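Ribonucleoside-diphosphate reductase (Pseudomonas aeruginosa, PDB 5IM3) probably reduces ribonucleoside diphosphates to the 2'-deoxyribonucleotides needed for DNA synthesis, with thioredoxin as electron donor, and binds the allosteric effector dATP. Local coordinates at residues T502-P506 with S507-D511; R523-Y526 with Y527-L530; P821-V824 with N825-Y829; D812-R816 with G817-P821; I262-G265 with A266-L270. All coordinates share one frame; numbering follows the deposited sequence.

Interaction 1. Residues T502-P506 with S507-D511; sequences TLFSP and SDVPD
Val509 packs back against the end of the strand through both methyls: CG2 lies 3.8 Å from Phe504 CB and rests on the carbonyl oxygen of Ser505, and CG1 stands over a face of the Phe504 ring. The phenyl group itself is swung to the backbone N side of its residue (chi1 -59°), and Thr502 CG2 lies against a face of it. Tyr527 of helix 517-532 touches both Phe504 and Val509, so this flank is the close-packed one. Between the flanks, where strand 500-504 gives way to the loop leading to that helix, the chain makes two overlapping type I beta turns, Ser505-Asp508 and Pro506-Val509. Asp508 N donates to Ser505 O at 3.0 Å, reaching it from well above the carbonyl plane (47°), and Val509 N is bonded to Pro506 O at 3.0 Å. The other flank is looser and polar. Ser505 OG and Ser507 OG share a hydrogen bond of 3.1 Å, and Ser505 OG is also held by Ser414 and by Ala411 N. A water bridges Ser505 N (2.9 Å) and the OD2 of the partly exposed Asp508 (2.6 Å). Ser507 approaches the dATP-binding residues Arg410 and Asp380.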
loop_
_atom_site.group_PDB
_atom_site.type_symbol
_atom_site.label_atom_id
_atom_site.label_comp_id
_atom_site.label_asym_id
_atom_site.label_seq_id
_atom_site.Cartn_x
_atom_site.Cartn_y
_atom_site.Cartn_z
ATOM N N THR A 502 15.834 -23.047 21.263
ATOM C CA THR A 502 14.831 -24.044 21.611
ATOM C C THR A 502 13.973 -23.546 22.767
ATOM O O THR A 502 14.497 -23.056 23.773
ATOM C CB THR A 502 15.488 -25.377 21.984
ATOM O OG1 THR A 502 16.296 -25.834 20.893
ATOM C CG2 THR A 502 14.431 -26.429 22.298
ATOM N N LEU A 503 12.659 -23.678 22.621
ATOM C CA LEU A 503 11.714 -23.316 23.664
ATOM C C LEU A 503 11.350 -24.549 24.484
ATOM O O LEU A 503 11.132 -25.633 23.933
ATOM C CB LEU A 503 10.451 -22.692 23.063
ATOM C CG LEU A 503 10.675 -21.588 22.025
ATOM C CD1 LEU A 503 9.350 -20.983 21.581
ATOM C CD2 LEU A 503 11.597 -20.512 22.569
ATOM N N PHE A 504 11.297 -24.376 25.803
ATOM C CA PHE A 504 10.985 -25.448 26.735
ATOM C C PHE A 504 9.888 -24.994 27.686
ATOM O O PHE A 504 9.691 -23.798 27.917
ATOM C CB PHE A 504 12.200 -25.863 27.580
ATOM C CG PHE A 504 13.376 -26.345 26.784
ATOM C CD1 PHE A 504 13.409 -27.636 26.283
ATOM C CD2 PHE A 504 14.467 -25.521 26.570
ATOM C CE1 PHE A 504 14.501 -28.085 25.566
ATOM C CE2 PHE A 504 15.559 -25.962 25.850
ATOM C CZ PHE A 504 15.578 -27.247 25.352
ATOM N N SER A 505 9.194 -25.947 28.238
ATOM C CA SER A 505 8.370 -25.602 29.390
ATOM C C SER A 505 9.201 -25.703 30.667
ATOM O O SER A 505 9.965 -26.658 30.832
ATOM C CB SER A 505 7.164 -26.523 29.503
ATOM O OG SER A 505 6.431 -26.232 30.682
ATOM N N PRO A 506 9.087 -24.745 31.589
ATOM C CA PRO A 506 9.938 -24.796 32.790
ATOM C C PRO A 506 9.757 -26.060 33.611
ATOM O O PRO A 506 10.697 -26.467 34.303
ATOM C CB PRO A 506 9.516 -23.543 33.573
ATOM C CG PRO A 506 8.179 -23.186 33.048
ATOM C CD PRO A 506 8.181 -23.586 31.608
ATOM N N SER A 507 8.586 -26.702 33.555
ATOM C CA SER A 507 8.374 -27.924 34.325
ATOM C C SER A 507 9.272 -29.064 33.860
ATOM O O SER A 507 9.552 -29.974 34.647
ATOM C CB SER A 507 6.908 -28.353 34.252
ATOM O OG SER A 507 6.467 -28.455 32.912
ATOM N N ASP A 508 9.725 -29.042 32.608
ATOM C CA ASP A 508 10.712 -30.006 32.143
ATOM C C ASP A 508 12.145 -29.569 32.415
ATOM O O ASP A 508 13.048 -30.414 32.400
ATOM C CB ASP A 508 10.547 -30.251 30.641
ATOM C CG ASP A 508 9.255 -30.971 30.303
ATOM O OD1 ASP A 508 8.971 -32.021 30.922
ATOM O OD2 ASP A 508 8.519 -30.482 29.420
ATOM N N VAL A 509 12.375 -28.283 32.662
ATOM C CA VAL A 509 13.716 -27.758 32.891
ATOM C C VAL A 509 13.670 -26.830 34.101
ATOM O O VAL A 509 14.022 -25.648 33.991
ATOM C CB VAL A 509 14.246 -27.041 31.637
ATOM C CG1 VAL A 509 14.480 -28.050 30.511
ATOM C CG2 VAL A 509 13.274 -25.951 31.175
ATOM N N PRO A 510 13.266 -27.321 35.276
ATOM C CA PRO A 510 12.990 -26.411 36.401
ATOM C C PRO A 510 14.216 -25.706 36.953
ATOM O O PRO A 510 14.053 -24.759 37.733
ATOM C CB PRO A 510 12.365 -27.336 37.455
ATOM C CG PRO A 510 12.859 -28.709 37.110
ATOM C CD PRO A 510 12.991 -28.731 35.617
ATOM N N ASP A 511 15.423 -26.116 36.575
ATOM C CA ASP A 511 16.638 -25.529 37.123
ATOM C C ASP A 511 17.180 -24.371 36.292
ATOM O O ASP A 511 18.037 -23.632 36.784
ATOM C CB ASP A 511 17.722 -26.608 37.276
ATOM C CG ASP A 511 17.930 -27.418 36.006
ATOM O OD1 ASP A 511 16.934 -27.718 35.315
ATOM O OD2 ASP A 511 19.093 -27.757 35.698
HETATM O O HOH W 1 9.629 -28.736 27.818
#

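Interaction 2. Residues R523-Y526 with Y527-L530; sequences RYEY and YEAL
Tyr526 directs the edge of its ring toward the face of Tyr527 in an offset edge-to-face pair, with centroids 5.5 Å apart and planes at 63°. The nearest ring carbons are CD2 of Tyr526 and CD1 of Tyr527, at 3.9 Å. One turn further along the helix, Leu530 CD1 lies over a face of the Tyr526 ring, and its other methyl, CD2, approaches Tyr526 CE2 at 4.1 Å. Arg523 reaches the phenol end of Tyr527 because its chain bends at the second torsion (chi2 61°): CG passes 3.8 Å from Tyr527 CE2, and NH2 gives a weak bond to Tyr527 OH at 3.0 Å. Guanidinium and ring planes are 64° apart, with Tyr527 CE1 over a face of the guanidinium. On another flank of the helix, Glu528 CD sits 3.6 Å from Tyr524 CE2; this carboxylate is paired with Arg494, and Tyr524 OH with the carbonyl of Thr502. Four successive i to i+4 backbone bonds, from Tyr527 N to Arg523 O through Leu530 N to Tyr526 O, keep these groups in helical spacing. Asp511 ties Arg523 and Tyr527 together, by a salt bridge to NE and a hydrogen bond with OH, and probably is the main group polarising that hydroxyl.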
loop_
_atom_site.group_PDB
_atom_site.type_symbol
_atom_site.label_atom_id
_atom_site.label_comp_id
_atom_site.label_asym_id
_atom_site.label_seq_id
_atom_site.Cartn_x
_atom_site.Cartn_y
_atom_site.Cartn_z
ATOM N N ARG A 523 24.019 -25.937 31.008
ATOM C CA ARG A 523 22.811 -26.704 31.286
ATOM C C ARG A 523 21.795 -26.549 30.162
ATOM O O ARG A 523 21.090 -27.503 29.819
ATOM C CB ARG A 523 22.212 -26.268 32.625
ATOM C CG ARG A 523 21.091 -27.165 33.145
ATOM C CD ARG A 523 21.573 -28.584 33.379
ATOM N NE ARG A 523 20.541 -29.428 33.970
ATOM C CZ ARG A 523 20.643 -30.746 34.101
ATOM N NH1 ARG A 523 21.736 -31.371 33.682
ATOM N NH2 ARG A 523 19.656 -31.442 34.653
ATOM N N TYR A 524 21.711 -25.355 29.571
ATOM C CA TYR A 524 20.772 -25.142 28.477
ATOM C C TYR A 524 21.162 -25.954 27.249
ATOM O O TYR A 524 20.298 -26.530 26.581
ATOM C CB TYR A 524 20.693 -23.659 28.120
ATOM C CG TYR A 524 19.748 -23.385 26.974
ATOM C CD1 TYR A 524 18.424 -23.044 27.210
ATOM C CD2 TYR A 524 20.175 -23.484 25.654
ATOM C CE1 TYR A 524 17.556 -22.801 26.164
ATOM C CE2 TYR A 524 19.315 -23.246 24.606
ATOM C CZ TYR A 524 18.006 -22.905 24.864
ATOM O OH TYR A 524 17.148 -22.663 23.817
ATOM N N GLU A 525 22.454 -25.984 26.917
ATOM C CA GLU A 525 22.898 -26.781 25.781
ATOM C C GLU A 525 22.713 -28.272 26.043
ATOM O O GLU A 525 22.476 -29.039 25.103
ATOM C CB GLU A 525 24.357 -26.456 25.455
ATOM C CG GLU A 525 24.548 -25.072 24.839
ATOM C CD GLU A 525 26.004 -24.731 24.574
ATOM O OE1 GLU A 525 26.889 -25.504 24.998
ATOM O OE2 GLU A 525 26.262 -23.687 23.937
ATOM N N TYR A 526 22.799 -28.693 27.307
ATOM C CA TYR A 526 22.503 -30.080 27.654
ATOM C C TYR A 526 21.048 -30.416 27.350
ATOM O O TYR A 526 20.751 -31.438 26.723
ATOM C CB TYR A 526 22.826 -30.323 29.131
ATOM C CG TYR A 526 22.261 -31.603 29.707
ATOM C CD1 TYR A 526 22.963 -32.799 29.621
ATOM C CD2 TYR A 526 21.032 -31.610 30.353
ATOM C CE1 TYR A 526 22.451 -33.970 30.153
ATOM C CE2 TYR A 526 20.512 -32.775 30.888
ATOM C CZ TYR A 526 21.226 -33.950 30.788
ATOM O OH TYR A 526 20.710 -35.109 31.323
ATOM N N TYR A 527 20.122 -29.556 27.782
ATOM C CA TYR A 527 18.715 -29.770 27.464
ATOM C C TYR A 527 18.464 -29.668 25.967
ATOM O O TYR A 527 17.619 -30.393 25.429
ATOM C CB TYR A 527 17.846 -28.760 28.219
ATOM C CG TYR A 527 17.693 -29.058 29.695
ATOM C CD1 TYR A 527 17.401 -30.343 30.141
ATOM C CD2 TYR A 527 17.846 -28.056 30.648
ATOM C CE1 TYR A 527 17.263 -30.619 31.482
ATOM C CE2 TYR A 527 17.708 -28.326 31.996
ATOM C CZ TYR A 527 17.416 -29.609 32.407
ATOM O OH TYR A 527 17.280 -29.883 33.745
ATOM N N GLU A 528 19.189 -28.782 25.282
ATOM C CA GLU A 528 19.030 -28.640 23.840
ATOM C C GLU A 528 19.397 -29.935 23.125
ATOM O O GLU A 528 18.667 -30.401 22.244
ATOM C CB GLU A 528 19.893 -27.478 23.336
ATOM C CG GLU A 528 19.173 -26.505 22.416
ATOM C CD GLU A 528 20.094 -25.419 21.880
ATOM O OE1 GLU A 528 21.247 -25.326 22.353
ATOM O OE2 GLU A 528 19.663 -24.663 20.982
ATOM N N ALA A 529 20.531 -30.534 23.500
ATOM C CA ALA A 529 20.947 -31.795 22.895
ATOM C C ALA A 529 19.956 -32.907 23.214
ATOM O O ALA A 529 19.715 -33.796 22.389
ATOM C CB ALA A 529 22.345 -32.169 23.383
ATOM N N LEU A 530 19.373 -32.872 24.412
ATOM C CA LEU A 530 18.393 -33.879 24.801
ATOM C C LEU A 530 17.179 -33.842 23.883
ATOM O O LEU A 530 16.710 -34.882 23.407
ATOM C CB LEU A 530 17.975 -33.652 26.254
ATOM C CG LEU A 530 18.033 -34.833 27.216
ATOM C CD1 LEU A 530 19.438 -35.405 27.326
ATOM C CD2 LEU A 530 17.542 -34.368 28.574
#

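Interaction 3. Residues P821-V824 with N825-Y829; sequences PVMV and NDLKY
Lys828 runs parallel to Val824, and its CE comes to 3.9 Å from Val824 CG1. That methyl stands opposite the backbone N across the first torsion (chi1 173°), which turns it toward the lysine. A second apolar pair, Met823 CG with Leu827 CD1, is looser at 4.3 Å. In both pairs the later side chain also leans on the carbonyl one turn back: Leu827 CG lies 3.4 Å from Met823 O, and Lys828 CG rests likewise on Val824 O. The polar part is backbone hydrogen bonding in the i to i+4 pattern of an alpha helix. Asn825 N meets Pro821 O at 2.9 Å, and Asp826 N and Leu827 N bond to Val822 O and Met823 O in the same way. Lys828 N is more distant from Val824 O, at 3.2 Å. These bonds span most of the short helix 821-829, whose start is capped by the Asp820 side chain on Met823 N. The extended lysine chain carries NZ on to a salt bridge with Glu214. Toward the second subunit, Val822 packs on Thr54 of that chain and Asn825 on its Leu58, while the ring of Tyr829 stacks on His72 of the same neighbour.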
loop_
_atom_site.group_PDB
_atom_site.type_symbol
_atom_site.label_atom_id
_atom_site.label_comp_id
_atom_site.label_asym_id
_atom_site.label_seq_id
_atom_site.Cartn_x
_atom_site.Cartn_y
_atom_site.Cartn_z
ATOM N N PRO A 821 11.131 38.860 20.280
ATOM C CA PRO A 821 9.833 38.319 19.841
ATOM C C PRO A 821 9.902 37.383 18.643
ATOM O O PRO A 821 9.196 36.366 18.638
ATOM C CB PRO A 821 9.031 39.587 19.528
ATOM C CG PRO A 821 9.568 40.593 20.476
ATOM C CD PRO A 821 11.040 40.295 20.606
ATOM N N VAL A 822 10.717 37.682 17.629
ATOM C CA VAL A 822 10.749 36.816 16.451
ATOM C C VAL A 822 11.287 35.438 16.821
ATOM O O VAL A 822 10.801 34.416 16.324
ATOM C CB VAL A 822 11.567 37.460 15.314
ATOM C CG1 VAL A 822 10.939 38.780 14.882
ATOM C CG2 VAL A 822 13.009 37.668 15.731
ATOM N N MET A 823 12.289 35.384 17.703
ATOM C CA MET A 823 12.802 34.096 18.158
ATOM C C MET A 823 11.710 33.291 18.850
ATOM O O MET A 823 11.604 32.076 18.651
ATOM C CB MET A 823 13.990 34.307 19.097
ATOM C CG MET A 823 14.569 33.023 19.679
ATOM S SD MET A 823 15.200 31.884 18.429
ATOM C CE MET A 823 16.542 32.844 17.727
ATOM N N VAL A 824 10.889 33.953 19.669
ATOM C CA VAL A 824 9.785 33.264 20.331
ATOM C C VAL A 824 8.801 32.725 19.301
ATOM O O VAL A 824 8.314 31.596 19.418
ATOM C CB VAL A 824 9.093 34.210 21.332
ATOM C CG1 VAL A 824 7.827 33.571 21.901
ATOM C CG2 VAL A 824 10.053 34.585 22.449
ATOM N N ASN A 825 8.482 33.531 18.285
ATOM C CA ASN A 825 7.550 33.091 17.255
ATOM C C ASN A 825 8.117 31.938 16.438
ATOM O O ASN A 825 7.356 31.098 15.943
ATOM C CB ASN A 825 7.192 34.262 16.340
ATOM C CG ASN A 825 6.124 33.905 15.328
ATOM O OD1 ASN A 825 4.938 33.855 15.653
ATOM N ND2 ASN A 825 6.538 33.664 14.087
ATOM N N ASP A 826 9.443 31.876 16.288
ATOM C CA ASP A 826 10.051 30.765 15.564
ATOM C C ASP A 826 10.028 29.489 16.398
ATOM O O ASP A 826 9.802 28.398 15.863
ATOM C CB ASP A 826 11.486 31.113 15.164
ATOM C CG ASP A 826 11.551 32.033 13.958
ATOM O OD1 ASP A 826 10.570 32.079 13.185
ATOM O OD2 ASP A 826 12.588 32.710 13.776
ATOM N N LEU A 827 10.256 29.605 17.708
ATOM C CA LEU A 827 10.260 28.423 18.565
ATOM C C LEU A 827 8.890 27.757 18.600
ATOM O O LEU A 827 8.790 26.527 18.516
ATOM C CB LEU A 827 10.713 28.800 19.978
ATOM C CG LEU A 827 12.207 29.092 20.121
ATOM C CD1 LEU A 827 12.503 29.680 21.489
ATOM C CD2 LEU A 827 13.030 27.831 19.896
ATOM N N LYS A 828 7.822 28.548 18.723
ATOM C CA LYS A 828 6.476 27.985 18.659
ATOM C C LYS A 828 6.245 27.272 17.332
ATOM O O LYS A 828 5.746 26.140 17.299
ATOM C CB LYS A 828 5.434 29.084 18.858
ATOM C CG LYS A 828 5.496 29.768 20.205
ATOM C CD LYS A 828 4.374 30.776 20.338
ATOM C CE LYS A 828 4.482 31.568 21.623
ATOM N NZ LYS A 828 3.444 32.632 21.690
ATOM N N TYR A 829 6.602 27.925 16.223
ATOM C CA TYR A 829 6.407 27.318 14.912
ATOM C C TYR A 829 7.119 25.976 14.816
ATOM O O TYR A 829 6.602 25.034 14.204
ATOM C CB TYR A 829 6.900 28.264 13.817
ATOM C CG TYR A 829 6.719 27.723 12.416
ATOM C CD1 TYR A 829 5.503 27.838 11.758
ATOM C CD2 TYR A 829 7.767 27.100 11.749
ATOM C CE1 TYR A 829 5.333 27.348 10.475
ATOM C CE2 TYR A 829 7.607 26.607 10.467
ATOM C CZ TYR A 829 6.388 26.732 9.834
ATOM O OH TYR A 829 6.223 26.242 8.556
#

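Interaction 4. Residues D812-R816 with G817-P821; sequences DLKAR and GLWDP
Leu813 O receives the shortest sound polar bond here, from Leu818 N at 2.6 Å, with the donor nearly along the C=O axis (165°). Beside it Gly817 N donates to Lys814 O at 2.8 Å, from well above the carbonyl plane. These two bonds back into the last turn, with the positive phi of Gly817 (70°), form a Schellman motif that ends helix 807-815 and sends the chain toward the next helix. Side chains fold over the same turn. Leu813 spreads its two methyls between neighbours: CD1 sits 3.8 Å from Trp819 CE3, and CD2 lies 4.1 Å from Leu818 CB, with the two leucines crossing at about a right angle. This leucine pair, at C3 and C'', is the hydrophobic contact that goes with a Schellman motif. Lys814 lays its extended chain against the tryptophan, CG at 3.9 Å from Trp819 CB and CE at 4.0 Å from Trp819 CD1, before NZ reaches Glu216 in a salt bridge. A chi1 of -175° swings the indole away from the N of its own residue to meet these two chains, and NE1 is bonded to the carbonyl of Arg215. Leu818 CD1 closes on Arg816 CB at 3.7 Å, while the guanidinium of Arg816 forms a salt bridge with Asp843.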
loop_
_atom_site.group_PDB
_atom_site.type_symbol
_atom_site.label_atom_id
_atom_site.label_comp_id
_atom_site.label_asym_id
_atom_site.label_seq_id
_atom_site.Cartn_x
_atom_site.Cartn_y
_atom_site.Cartn_z
ATOM N N ASP A 812 20.723 31.209 27.467
ATOM C CA ASP A 812 21.828 31.243 26.513
ATOM C C ASP A 812 21.527 32.181 25.352
ATOM O O ASP A 812 22.422 32.878 24.864
ATOM C CB ASP A 812 22.127 29.835 25.995
ATOM C CG ASP A 812 23.039 29.046 26.918
ATOM O OD1 ASP A 812 23.909 29.659 27.572
ATOM O OD2 ASP A 812 22.891 27.808 26.983
ATOM N N LEU A 813 20.274 32.209 24.890
ATOM C CA LEU A 813 19.902 33.108 23.802
ATOM C C LEU A 813 20.020 34.569 24.204
ATOM O O LEU A 813 20.202 35.426 23.332
ATOM C CB LEU A 813 18.477 32.814 23.331
ATOM C CG LEU A 813 18.259 31.448 22.674
ATOM C CD1 LEU A 813 16.780 31.206 22.398
ATOM C CD2 LEU A 813 19.071 31.337 21.389
ATOM N N LYS A 814 19.925 34.875 25.500
ATOM C CA LYS A 814 20.145 36.245 25.948
ATOM C C LYS A 814 21.607 36.639 25.792
ATOM O O LYS A 814 21.918 37.725 25.290
ATOM C CB LYS A 814 19.704 36.398 27.401
ATOM C CG LYS A 814 18.209 36.340 27.601
ATOM C CD LYS A 814 17.879 36.473 29.068
ATOM C CE LYS A 814 16.414 36.765 29.288
ATOM N NZ LYS A 814 16.165 37.159 30.698
ATOM N N ALA A 815 22.521 35.764 26.218
ATOM C CA ALA A 815 23.945 36.053 26.086
ATOM C C ALA A 815 24.316 36.355 24.640
ATOM O O ALA A 815 25.088 37.283 24.370
ATOM C CB ALA A 815 24.765 34.877 26.616
ATOM N N ARG A 816 23.777 35.583 23.696
ATOM C CA ARG A 816 24.009 35.837 22.280
ATOM C C ARG A 816 23.256 37.059 21.768
ATOM O O ARG A 816 23.491 37.476 20.629
ATOM C CB ARG A 816 23.598 34.616 21.455
ATOM C CG ARG A 816 24.275 33.315 21.856
ATOM C CD ARG A 816 25.748 33.305 21.484
ATOM N NE ARG A 816 26.302 31.955 21.519
ATOM C CZ ARG A 816 26.678 31.329 22.629
ATOM N NH1 ARG A 816 26.561 31.929 23.806
ATOM N NH2 ARG A 816 27.167 30.097 22.564
ATOM N N GLY A 817 22.369 37.641 22.573
ATOM C CA GLY A 817 21.501 38.693 22.083
ATOM C C GLY A 817 20.437 38.214 21.124
ATOM O O GLY A 817 19.944 39.005 20.315
ATOM N N LEU A 818 20.064 36.933 21.195
ATOM C CA LEU A 818 19.127 36.320 20.261
ATOM C C LEU A 818 17.773 36.019 20.900
ATOM O O LEU A 818 17.023 35.184 20.383
ATOM C CB LEU A 818 19.722 35.034 19.681
ATOM C CG LEU A 818 20.988 35.158 18.827
ATOM C CD1 LEU A 818 21.560 33.775 18.531
ATOM C CD2 LEU A 818 20.706 35.907 17.534
ATOM N N TRP A 819 17.444 36.672 22.012
ATOM C CA TRP A 819 16.154 36.490 22.672
ATOM C C TRP A 819 15.287 37.709 22.377
ATOM O O TRP A 819 15.514 38.792 22.928
ATOM C CB TRP A 819 16.332 36.284 24.175
ATOM C CG TRP A 819 15.046 35.969 24.891
ATOM C CD1 TRP A 819 14.444 36.720 25.859
ATOM C CD2 TRP A 819 14.200 34.826 24.689
ATOM N NE1 TRP A 819 13.283 36.115 26.276
ATOM C CE2 TRP A 819 13.109 34.952 25.573
ATOM C CE3 TRP A 819 14.262 33.708 23.850
ATOM C CZ2 TRP A 819 12.090 34.003 25.643
ATOM C CZ3 TRP A 819 13.246 32.765 23.922
ATOM C CH2 TRP A 819 12.176 32.920 24.812
ATOM N N ASP A 820 14.298 37.530 21.509
ATOM C CA ASP A 820 13.442 38.622 21.065
ATOM C C ASP A 820 12.133 38.024 20.567
ATOM O O ASP A 820 12.006 36.796 20.458
ATOM C CB ASP A 820 14.125 39.460 19.969
ATOM C CG ASP A 820 14.852 38.611 18.947
ATOM O OD1 ASP A 820 14.277 37.606 18.483
ATOM O OD2 ASP A 820 16.001 38.956 18.606
ATOM N N PRO A 821 11.131 38.860 20.280
ATOM C CA PRO A 821 9.833 38.319 19.841
ATOM C C PRO A 821 9.902 37.383 18.643
ATOM O O PRO A 821 9.196 36.366 18.638
ATOM C CB PRO A 821 9.031 39.587 19.528
ATOM C CG PRO A 821 9.568 40.593 20.476
ATOM C CD PRO A 821 11.040 40.295 20.606
#

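Interaction 5. Residues I262-G265 with A266-L270; sequences IEKG and AEFEL
Lys264 lies alongside Glu267, the two chains leaving the helix in a common direction, and its CD comes within 3.2 Å of Glu267 OE1. Bends at the second and fourth torsions (chi2 -60°, chi4 71°) put CD there while NZ stays 5.0 Å from that oxygen, so the attraction of the charges is probably modest. Phe268 comes back beside Lys264, its ring meeting the carbonyl obliquely: CD2 is 3.1 Å from Lys264 O, and CE2 lies 4.0 Å from Lys264 CD. The lysine ammonium makes a cation-pi contact with Phe238. The backbone beneath positions these groups. Ala266 N and Glu267 N bond to Ile262 O and Glu263 O in the helical i to i+4 pattern, and Phe268 N continues it to Lys264 O at 3.1 Å. The helix then ends in a Schellman motif: Leu270 N returns to Gly265 O at 2.8 Å, and Glu269 N to Ala266 O at 3.0 Å, with Glu269 as the C-prime residue at positive phi (58°). Beyond this end of helix 250-267, the Phe268 ring makes a cation-pi contact with Lys311 of strand 310-311, Leu270 packs on Ile309 and Phe316 in the loops flanking the short strands 310-311 and 314-315, and Ile262 and Ala266 rest against the loop residue Lys276.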
loop_
_atom_site.group_PDB
_atom_site.type_symbol
_atom_site.label_atom_id
_atom_site.label_comp_id
_atom_site.label_asym_id
_atom_site.label_seq_id
_atom_site.Cartn_x
_atom_site.Cartn_y
_atom_site.Cartn_z
ATOM N N ILE A 262 1.311 20.363 64.269
ATOM C CA ILE A 262 1.417 19.005 64.795
ATOM C C ILE A 262 0.228 18.681 65.690
ATOM O O ILE A 262 -0.299 17.563 65.665
ATOM C CB ILE A 262 2.750 18.825 65.544
ATOM C CG1 ILE A 262 3.931 19.013 64.583
ATOM C CG2 ILE A 262 2.809 17.456 66.220
ATOM C CD1 ILE A 262 4.017 17.968 63.486
ATOM N N GLU A 263 -0.206 19.645 66.502
ATOM C CA GLU A 263 -1.310 19.388 67.422
ATOM C C GLU A 263 -2.599 19.103 66.662
ATOM O O GLU A 263 -3.311 18.139 66.964
ATOM C CB GLU A 263 -1.491 20.571 68.375
ATOM C CG GLU A 263 -2.445 20.289 69.529
ATOM C CD GLU A 263 -2.427 21.374 70.591
ATOM O OE1 GLU A 263 -1.731 22.397 70.399
ATOM O OE2 GLU A 263 -3.108 21.203 71.626
ATOM N N LYS A 264 -2.917 19.932 65.662
ATOM C CA LYS A 264 -4.111 19.680 64.862
ATOM C C LYS A 264 -3.937 18.467 63.960
ATOM O O LYS A 264 -4.906 17.743 63.704
ATOM C CB LYS A 264 -4.466 20.914 64.027
ATOM C CG LYS A 264 -5.135 22.041 64.808
ATOM C CD LYS A 264 -6.444 21.590 65.456
ATOM C CE LYS A 264 -7.199 22.753 66.082
ATOM N NZ LYS A 264 -7.772 23.662 65.052
ATOM N N GLY A 265 -2.717 18.224 63.479
ATOM C CA GLY A 265 -2.487 17.066 62.630
ATOM C C GLY A 265 -2.751 15.760 63.354
ATOM O O GLY A 265 -3.400 14.857 62.819
ATOM N N ALA A 266 -2.255 15.644 64.586
ATOM C CA ALA A 266 -2.498 14.438 65.366
ATOM C C ALA A 266 -3.939 14.368 65.851
ATOM O O ALA A 266 -4.506 13.274 65.949
ATOM C CB ALA A 266 -1.537 14.377 66.551
ATOM N N GLU A 267 -4.545 15.518 66.157
ATOM C CA GLU A 267 -5.941 15.535 66.580
ATOM C C GLU A 267 -6.835 14.870 65.540
ATOM O O GLU A 267 -7.700 14.054 65.875
ATOM C CB GLU A 267 -6.385 16.975 66.839
ATOM C CG GLU A 267 -7.863 17.133 67.164
ATOM C CD GLU A 267 -8.254 18.578 67.409
ATOM O OE1 GLU A 267 -7.357 19.405 67.679
ATOM O OE2 GLU A 267 -9.461 18.888 67.326
ATOM N N PHE A 268 -6.638 15.208 64.268
ATOM C CA PHE A 268 -7.416 14.638 63.177
ATOM C C PHE A 268 -6.822 13.334 62.655
ATOM O O PHE A 268 -7.286 12.823 61.630
ATOM C CB PHE A 268 -7.536 15.658 62.042
ATOM C CG PHE A 268 -8.143 16.964 62.474
ATOM C CD1 PHE A 268 -9.294 16.984 63.243
ATOM C CD2 PHE A 268 -7.552 18.171 62.133
ATOM C CE1 PHE A 268 -9.854 18.180 63.650
ATOM C CE2 PHE A 268 -8.110 19.372 62.539
ATOM C CZ PHE A 268 -9.261 19.374 63.298
ATOM N N GLU A 269 -5.820 12.786 63.341
ATOM C CA GLU A 269 -5.187 11.527 62.954
ATOM C C GLU A 269 -4.619 11.589 61.538
ATOM O O GLU A 269 -4.544 10.574 60.842
ATOM C CB GLU A 269 -6.166 10.356 63.092
ATOM C CG GLU A 269 -6.655 10.134 64.519
ATOM C CD GLU A 269 -7.523 8.896 64.654
ATOM O OE1 GLU A 269 -7.784 8.236 63.627
ATOM O OE2 GLU A 269 -7.942 8.585 65.788
ATOM N N LEU A 270 -4.210 12.783 61.106
ATOM C CA LEU A 270 -3.522 12.963 59.834
ATOM C C LEU A 270 -2.008 12.964 59.977
ATOM O O LEU A 270 -1.304 12.804 58.972
ATOM C CB LEU A 270 -3.964 14.275 59.176
ATOM C CG LEU A 270 -5.442 14.340 58.786
ATOM C CD1 LEU A 270 -5.836 15.764 58.427
ATOM C CD2 LEU A 270 -5.728 13.389 57.630
#

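Interactions 1 and 2 adjoin, joining strand 500-504 and its loop to helix 517-532; both are partly buried, and polar bonds as well as packing run between them. Interactions 3 and 4 form another pair, sharing Pro821 and meeting through apolar packing between successive helices. Interaction 3 is buried and meets the second subunit at several residues; interaction 4 is a surface contact that reaches it only through the shared Pro821. These two pairs lie on opposite sides of the chain's centre. Interaction 5 stands apart, yet it ends its helix by the same Schellman geometry as interaction 4, there with glycine and here with glutamate at positive phi.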